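Local coordinates for protein ABC sugar (Ribose) transporter, periplasmic substrate-binding subunit (Rhodobacter sphaeroides, PDB 3L49) that probably binds a sugar in the periplasm as the substrate-binding subunit of an ABC transporter, at residues A[46-58]-A[67-81]. Residues are numbered along the deposited sequence; the frame is centred on the assembly and turned at random.
Sequences NDQTQVSQIQTLI and EQLGNLDVLNPWLQK
W78 and V51 meet in a CH-pi contact: V51 CG1 rests over one face of the indole, 3.7 Å from the centroid of the five-membered ring. The indole suits the place as a broad slab filling the space between two helices whose axes lie 10.4 Å apart; K81 NZ sits over its opposite face, near the rim. Branched V51 serves two hollows: CG1, anti to the backbone N (chi1 171°), meets the ring, while V51 CG2 fills the notch between indole and V74, 4.4 Å from V74 CG1. The extended Q55 brings its amide obliquely to the six-membered ring, NE2 3.2 Å from W78 CH2, the planes 76° apart. On the sheet side, I54 uses both branches, CG2 against W78 CB and CD1 4.1 Å from L75 CD1, and I58 CD1 closes the row against K81 CB at 4.1 Å. Replacing W78 by an alanine would probably rob V51 CG1 of its face and Q55 of its neighbour, opening a gap between the helices. Q50, its amide suited to a polar pocket, crosses L75 and sets NE2 2.9 Å from E67 OE2; NE2 is hydrogen-bonded to T11, and E67 OE1 to T94. At the helix starts, a water donates to D47 OD2 (2.6 Å) and accepts from N71 N. Almost parallel (3°), helices 47-60 and 72-84 lie side by side, each the helix of a right-handed beta-alpha-beta crossover, 37-42 to 64-68 and 64-68 to 89-92, in the Rossmann-like N-terminal lobe of a periplasmic binding protein.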
loop_
_atom_site.group_PDB
_atom_site.type_symbol
_atom_site.label_atom_id
_atom_site.label_comp_id
_atom_site.label_asym_id
_atom_site.label_seq_id
_atom_site.Cartn_x
_atom_site.Cartn_y
_atom_site.Cartn_z
ATOM N N ASN A 46 -10.651 11.556 -1.837
ATOM C CA ASN A 46 -10.818 12.587 -2.841
ATOM C C ASN A 46 -9.516 13.347 -2.980
ATOM O O ASN A 46 -9.007 13.882 -1.991
ATOM C CB ASN A 46 -11.947 13.538 -2.440
ATOM C CG ASN A 46 -12.233 14.571 -3.499
ATOM O OD1 ASN A 46 -11.830 15.724 -3.377
ATOM N ND2 ASN A 46 -12.906 14.158 -4.564
ATOM N N ASP A 47 -8.981 13.382 -4.200
ATOM C CA ASP A 47 -7.712 14.069 -4.490
ATOM C C ASP A 47 -7.804 15.583 -4.320
ATOM O O ASP A 47 -6.874 16.219 -3.802
ATOM C CB ASP A 47 -7.226 13.742 -5.905
ATOM C CG ASP A 47 -6.666 12.332 -6.022
ATOM O OD1 ASP A 47 -7.324 11.476 -6.654
ATOM O OD2 ASP A 47 -5.572 12.075 -5.479
ATOM N N GLN A 48 -8.938 16.140 -4.744
ATOM C CA GLN A 48 -9.163 17.575 -4.724
ATOM C C GLN A 48 -9.311 18.094 -3.296
ATOM O O GLN A 48 -8.915 19.228 -2.999
ATOM C CB GLN A 48 -10.394 17.920 -5.562
ATOM C CG GLN A 48 -10.106 18.898 -6.697
ATOM C CD GLN A 48 -9.180 18.305 -7.754
ATOM O OE1 GLN A 48 -8.034 18.736 -7.907
ATOM N NE2 GLN A 48 -9.668 17.296 -8.474
ATOM N N THR A 49 -9.876 17.255 -2.423
ATOM C CA THR A 49 -9.947 17.536 -0.984
ATOM C C THR A 49 -8.543 17.629 -0.399
ATOM O O THR A 49 -8.225 18.609 0.296
ATOM C CB THR A 49 -10.770 16.474 -0.218
ATOM O OG1 THR A 49 -12.097 16.434 -0.742
ATOM C CG2 THR A 49 -10.847 16.800 1.285
ATOM N N GLN A 50 -7.707 16.631 -0.714
ATOM C CA GLN A 50 -6.316 16.582 -0.237
ATOM C C GLN A 50 -5.536 17.842 -0.604
ATOM O O GLN A 50 -4.842 18.411 0.245
ATOM C CB GLN A 50 -5.583 15.332 -0.747
ATOM C CG GLN A 50 -4.106 15.293 -0.327
ATOM C CD GLN A 50 -3.576 13.901 -0.075
ATOM O OE1 GLN A 50 -3.732 13.007 -0.906
ATOM N NE2 GLN A 50 -2.929 13.714 1.078
ATOM N N VAL A 51 -5.665 18.248 -1.871
ATOM C CA VAL A 51 -5.114 19.497 -2.397
ATOM C C VAL A 51 -5.437 20.705 -1.503
ATOM O O VAL A 51 -4.527 21.419 -1.067
ATOM C CB VAL A 51 -5.606 19.749 -3.845
ATOM C CG1 VAL A 51 -5.213 21.142 -4.323
ATOM C CG2 VAL A 51 -5.048 18.698 -4.783
ATOM N N SER A 52 -6.719 20.908 -1.202
ATOM C CA SER A 52 -7.121 22.020 -0.346
ATOM C C SER A 52 -6.706 21.805 1.111
ATOM O O SER A 52 -6.426 22.767 1.832
ATOM C CB SER A 52 -8.624 22.275 -0.452
ATOM O OG SER A 52 -9.361 21.209 0.112
ATOM N N GLN A 53 -6.653 20.544 1.537
ATOM C CA GLN A 53 -6.143 20.216 2.867
ATOM C C GLN A 53 -4.661 20.545 3.020
ATOM O O GLN A 53 -4.222 20.957 4.093
ATOM C CB GLN A 53 -6.431 18.765 3.206
ATOM C CG GLN A 53 -7.795 18.584 3.821
ATOM C CD GLN A 53 -8.239 17.151 3.845
ATOM O OE1 GLN A 53 -7.626 16.289 3.220
ATOM N NE2 GLN A 53 -9.322 16.884 4.562
ATOM N N ILE A 54 -3.903 20.387 1.937
ATOM C CA ILE A 54 -2.523 20.864 1.876
ATOM C C ILE A 54 -2.457 22.409 1.970
ATOM O O ILE A 54 -1.677 22.955 2.771
ATOM C CB ILE A 54 -1.792 20.311 0.612
ATOM C CG1 ILE A 54 -1.535 18.804 0.762
ATOM C CG2 ILE A 54 -0.481 21.046 0.362
ATOM C CD1 ILE A 54 -1.159 18.092 -0.531
ATOM N N GLN A 55 -3.299 23.088 1.174
ATOM C CA GLN A 55 -3.414 24.557 1.157
ATOM C C GLN A 55 -3.654 25.114 2.548
ATOM O O GLN A 55 -3.005 26.079 2.958
ATOM C CB GLN A 55 -4.557 25.010 0.249
ATOM C CG GLN A 55 -4.348 24.747 -1.234
ATOM C CD GLN A 55 -5.573 25.073 -2.071
ATOM O OE1 GLN A 55 -6.699 25.090 -1.577
ATOM N NE2 GLN A 55 -5.356 25.330 -3.349
ATOM N N THR A 56 -4.601 24.495 3.249
ATOM C CA THR A 56 -4.887 24.750 4.659
ATOM C C THR A 56 -3.640 24.672 5.535
ATOM O O THR A 56 -3.340 25.608 6.290
ATOM C CB THR A 56 -5.885 23.708 5.175
ATOM O OG1 THR A 56 -7.074 23.765 4.381
ATOM C CG2 THR A 56 -6.220 23.949 6.637
ATOM N N LEU A 57 -2.918 23.555 5.410
ATOM C CA LEU A 57 -1.718 23.296 6.200
ATOM C C LEU A 57 -0.625 24.312 5.931
ATOM O O LEU A 57 -0.016 24.812 6.880
ATOM C CB LEU A 57 -1.197 21.875 5.966
ATOM C CG LEU A 57 -1.974 20.711 6.590
ATOM C CD1 LEU A 57 -1.410 19.361 6.127
ATOM C CD2 LEU A 57 -2.010 20.792 8.119
ATOM N N ILE A 58 -0.401 24.625 4.650
ATOM C CA ILE A 58 0.565 25.656 4.244
ATOM C C ILE A 58 0.249 26.991 4.919
ATOM O O ILE A 58 1.127 27.620 5.524
ATOM C CB ILE A 58 0.612 25.841 2.699
ATOM C CG1 ILE A 58 1.188 24.591 2.029
ATOM C CG2 ILE A 58 1.438 27.090 2.308
ATOM C CD1 ILE A 58 1.038 24.571 0.525
ATOM N N GLU A 67 2.905 13.696 4.859
ATOM C CA GLU A 67 1.959 13.334 3.821
ATOM C C GLU A 67 1.842 11.806 3.764
ATOM O O GLU A 67 2.845 11.108 3.757
ATOM C CB GLU A 67 2.429 13.917 2.482
ATOM C CG GLU A 67 1.345 14.087 1.423
ATOM C CD GLU A 67 0.876 12.770 0.833
ATOM O OE1 GLU A 67 1.707 11.852 0.675
ATOM O OE2 GLU A 67 -0.332 12.654 0.547
ATOM N N GLN A 68 0.621 11.289 3.692
ATOM C CA GLN A 68 0.419 9.839 3.604
ATOM C C GLN A 68 -0.339 9.405 2.348
ATOM O O GLN A 68 -1.484 9.798 2.141
ATOM C CB GLN A 68 -0.288 9.339 4.858
ATOM C CG GLN A 68 -0.714 7.893 4.818
ATOM C CD GLN A 68 -1.290 7.440 6.137
ATOM O OE1 GLN A 68 -0.805 7.822 7.199
ATOM N NE2 GLN A 68 -2.340 6.620 6.080
ATOM N N LEU A 69 0.326 8.599 1.521
ATOM C CA LEU A 69 -0.241 7.985 0.300
ATOM C C LEU A 69 -0.844 8.954 -0.717
ATOM O O LEU A 69 -0.611 10.157 -0.657
ATOM C CB LEU A 69 -1.225 6.860 0.649
ATOM C CG LEU A 69 -0.563 5.579 1.157
ATOM C CD1 LEU A 69 -1.502 4.819 2.068
ATOM C CD2 LEU A 69 -0.083 4.701 -0.008
ATOM N N GLY A 70 -1.612 8.420 -1.662
ATOM C CA GLY A 70 -2.211 9.243 -2.700
ATOM C C GLY A 70 -1.428 9.243 -3.995
ATOM O O GLY A 70 -0.354 8.640 -4.087
ATOM N N ASN A 71 -1.977 9.926 -4.995
ATOM C CA ASN A 71 -1.364 10.022 -6.314
ATOM C C ASN A 71 -0.305 11.105 -6.359
ATOM O O ASN A 71 -0.589 12.271 -6.073
ATOM C CB ASN A 71 -2.428 10.285 -7.377
ATOM C CG ASN A 71 -3.067 9.012 -7.900
ATOM O OD1 ASN A 71 -3.361 8.918 -9.087
ATOM N ND2 ASN A 71 -3.281 8.028 -7.027
ATOM N N LEU A 72 0.912 10.698 -6.726
ATOM C CA LEU A 72 2.085 11.576 -6.756
ATOM C C LEU A 72 1.948 12.689 -7.796
ATOM O O LEU A 72 2.263 13.848 -7.513
ATOM C CB LEU A 72 3.357 10.761 -7.048
ATOM C CG LEU A 72 4.685 11.033 -6.319
ATOM C CD1 LEU A 72 5.852 10.900 -7.295
ATOM C CD2 LEU A 72 4.744 12.386 -5.609
ATOM N N ASP A 73 1.474 12.324 -8.987
ATOM C CA ASP A 73 1.349 13.253 -10.112
ATOM C C ASP A 73 0.430 14.428 -9.796
ATOM O O ASP A 73 0.716 15.560 -10.189
ATOM C CB ASP A 73 0.907 12.524 -11.395
ATOM C CG ASP A 73 -0.432 11.795 -11.245
ATOM O OD1 ASP A 73 -0.789 11.376 -10.119
ATOM O OD2 ASP A 73 -1.126 11.635 -12.275
ATOM N N VAL A 74 -0.647 14.152 -9.061
ATOM C CA VAL A 74 -1.574 15.181 -8.607
ATOM C C VAL A 74 -0.917 16.047 -7.526
ATOM O O VAL A 74 -1.009 17.282 -7.560
ATOM C CB VAL A 74 -2.904 14.567 -8.073
ATOM C CG1 VAL A 74 -3.938 15.662 -7.807
ATOM C CG2 VAL A 74 -3.469 13.544 -9.057
ATOM N N LEU A 75 -0.238 15.388 -6.590
ATOM C CA LEU A 75 0.359 16.051 -5.431
ATOM C C LEU A 75 1.581 16.914 -5.737
ATOM O O LEU A 75 1.756 17.957 -5.105
ATOM C CB LEU A 75 0.700 15.021 -4.348
ATOM C CG LEU A 75 -0.263 14.730 -3.184
ATOM C CD1 LEU A 75 -1.706 15.199 -3.412
ATOM C CD2 LEU A 75 -0.213 13.245 -2.853
ATOM N N ASN A 76 2.402 16.486 -6.699
ATOM C CA ASN A 76 3.696 17.141 -7.011
ATOM C C ASN A 76 3.772 18.681 -6.932
ATOM O O ASN A 76 4.615 19.199 -6.181
ATOM C CB ASN A 76 4.286 16.634 -8.338
ATOM C CG ASN A 76 5.114 15.381 -8.171
ATOM O OD1 ASN A 76 5.851 15.228 -7.192
ATOM N ND2 ASN A 76 5.010 14.474 -9.140
ATOM N N PRO A 77 2.886 19.415 -7.666
ATOM C CA PRO A 77 2.971 20.887 -7.586
ATOM C C PRO A 77 2.645 21.445 -6.201
ATOM O O PRO A 77 3.113 22.525 -5.852
ATOM C CB PRO A 77 1.913 21.367 -8.588
ATOM C CG PRO A 77 1.618 20.185 -9.454
ATOM C CD PRO A 77 1.794 18.999 -8.576
ATOM N N TRP A 78 1.854 20.704 -5.428
ATOM C CA TRP A 78 1.458 21.140 -4.088
ATOM C C TRP A 78 2.527 20.809 -3.063
ATOM O O TRP A 78 2.727 21.560 -2.105
ATOM C CB TRP A 78 0.076 20.579 -3.726
ATOM C CG TRP A 78 -0.944 21.125 -4.673
ATOM C CD1 TRP A 78 -1.502 20.481 -5.743
ATOM C CD2 TRP A 78 -1.462 22.465 -4.694
ATOM N NE1 TRP A 78 -2.356 21.328 -6.409
ATOM C CE2 TRP A 78 -2.345 22.552 -5.790
ATOM C CE3 TRP A 78 -1.273 23.595 -3.882
ATOM C CZ2 TRP A 78 -3.051 23.725 -6.090
ATOM C CZ3 TRP A 78 -1.968 24.761 -4.187
ATOM C CH2 TRP A 78 -2.845 24.814 -5.282
ATOM N N LEU A 79 3.220 19.697 -3.296
ATOM C CA LEU A 79 4.399 19.317 -2.529
ATOM C C LEU A 79 5.523 20.331 -2.741
ATOM O O LEU A 79 6.229 20.695 -1.796
ATOM C CB LEU A 79 4.861 17.914 -2.927
ATOM C CG LEU A 79 3.909 16.737 -2.678
ATOM C CD1 LEU A 79 4.508 15.449 -3.207
ATOM C CD2 LEU A 79 3.535 16.579 -1.201
ATOM N N GLN A 80 5.663 20.786 -3.986
ATOM C CA GLN A 80 6.576 21.868 -4.349
ATOM C C GLN A 80 6.282 23.161 -3.578
ATOM O O GLN A 80 7.204 23.826 -3.106
ATOM C CB GLN A 80 6.513 22.118 -5.861
ATOM C CG GLN A 80 7.391 23.260 -6.366
ATOM C CD GLN A 80 8.867 22.942 -6.264
ATOM O OE1 GLN A 80 9.400 22.166 -7.057
ATOM N NE2 GLN A 80 9.538 23.541 -5.283
ATOM N N LYS A 81 4.998 23.499 -3.441
ATOM C CA LYS A 81 4.576 24.688 -2.690
ATOM C C LYS A 81 4.805 24.594 -1.172
ATOM O O LYS A 81 5.018 25.628 -0.525
ATOM C CB LYS A 81 3.130 25.067 -3.019
ATOM C CG LYS A 81 2.990 25.877 -4.311
ATOM C CD LYS A 81 1.626 25.674 -4.963
ATOM C CE LYS A 81 1.586 26.265 -6.372
ATOM N NZ LYS A 81 0.624 25.544 -7.267
HETATM O O HOH W 1 -3.358 12.332 -4.197
#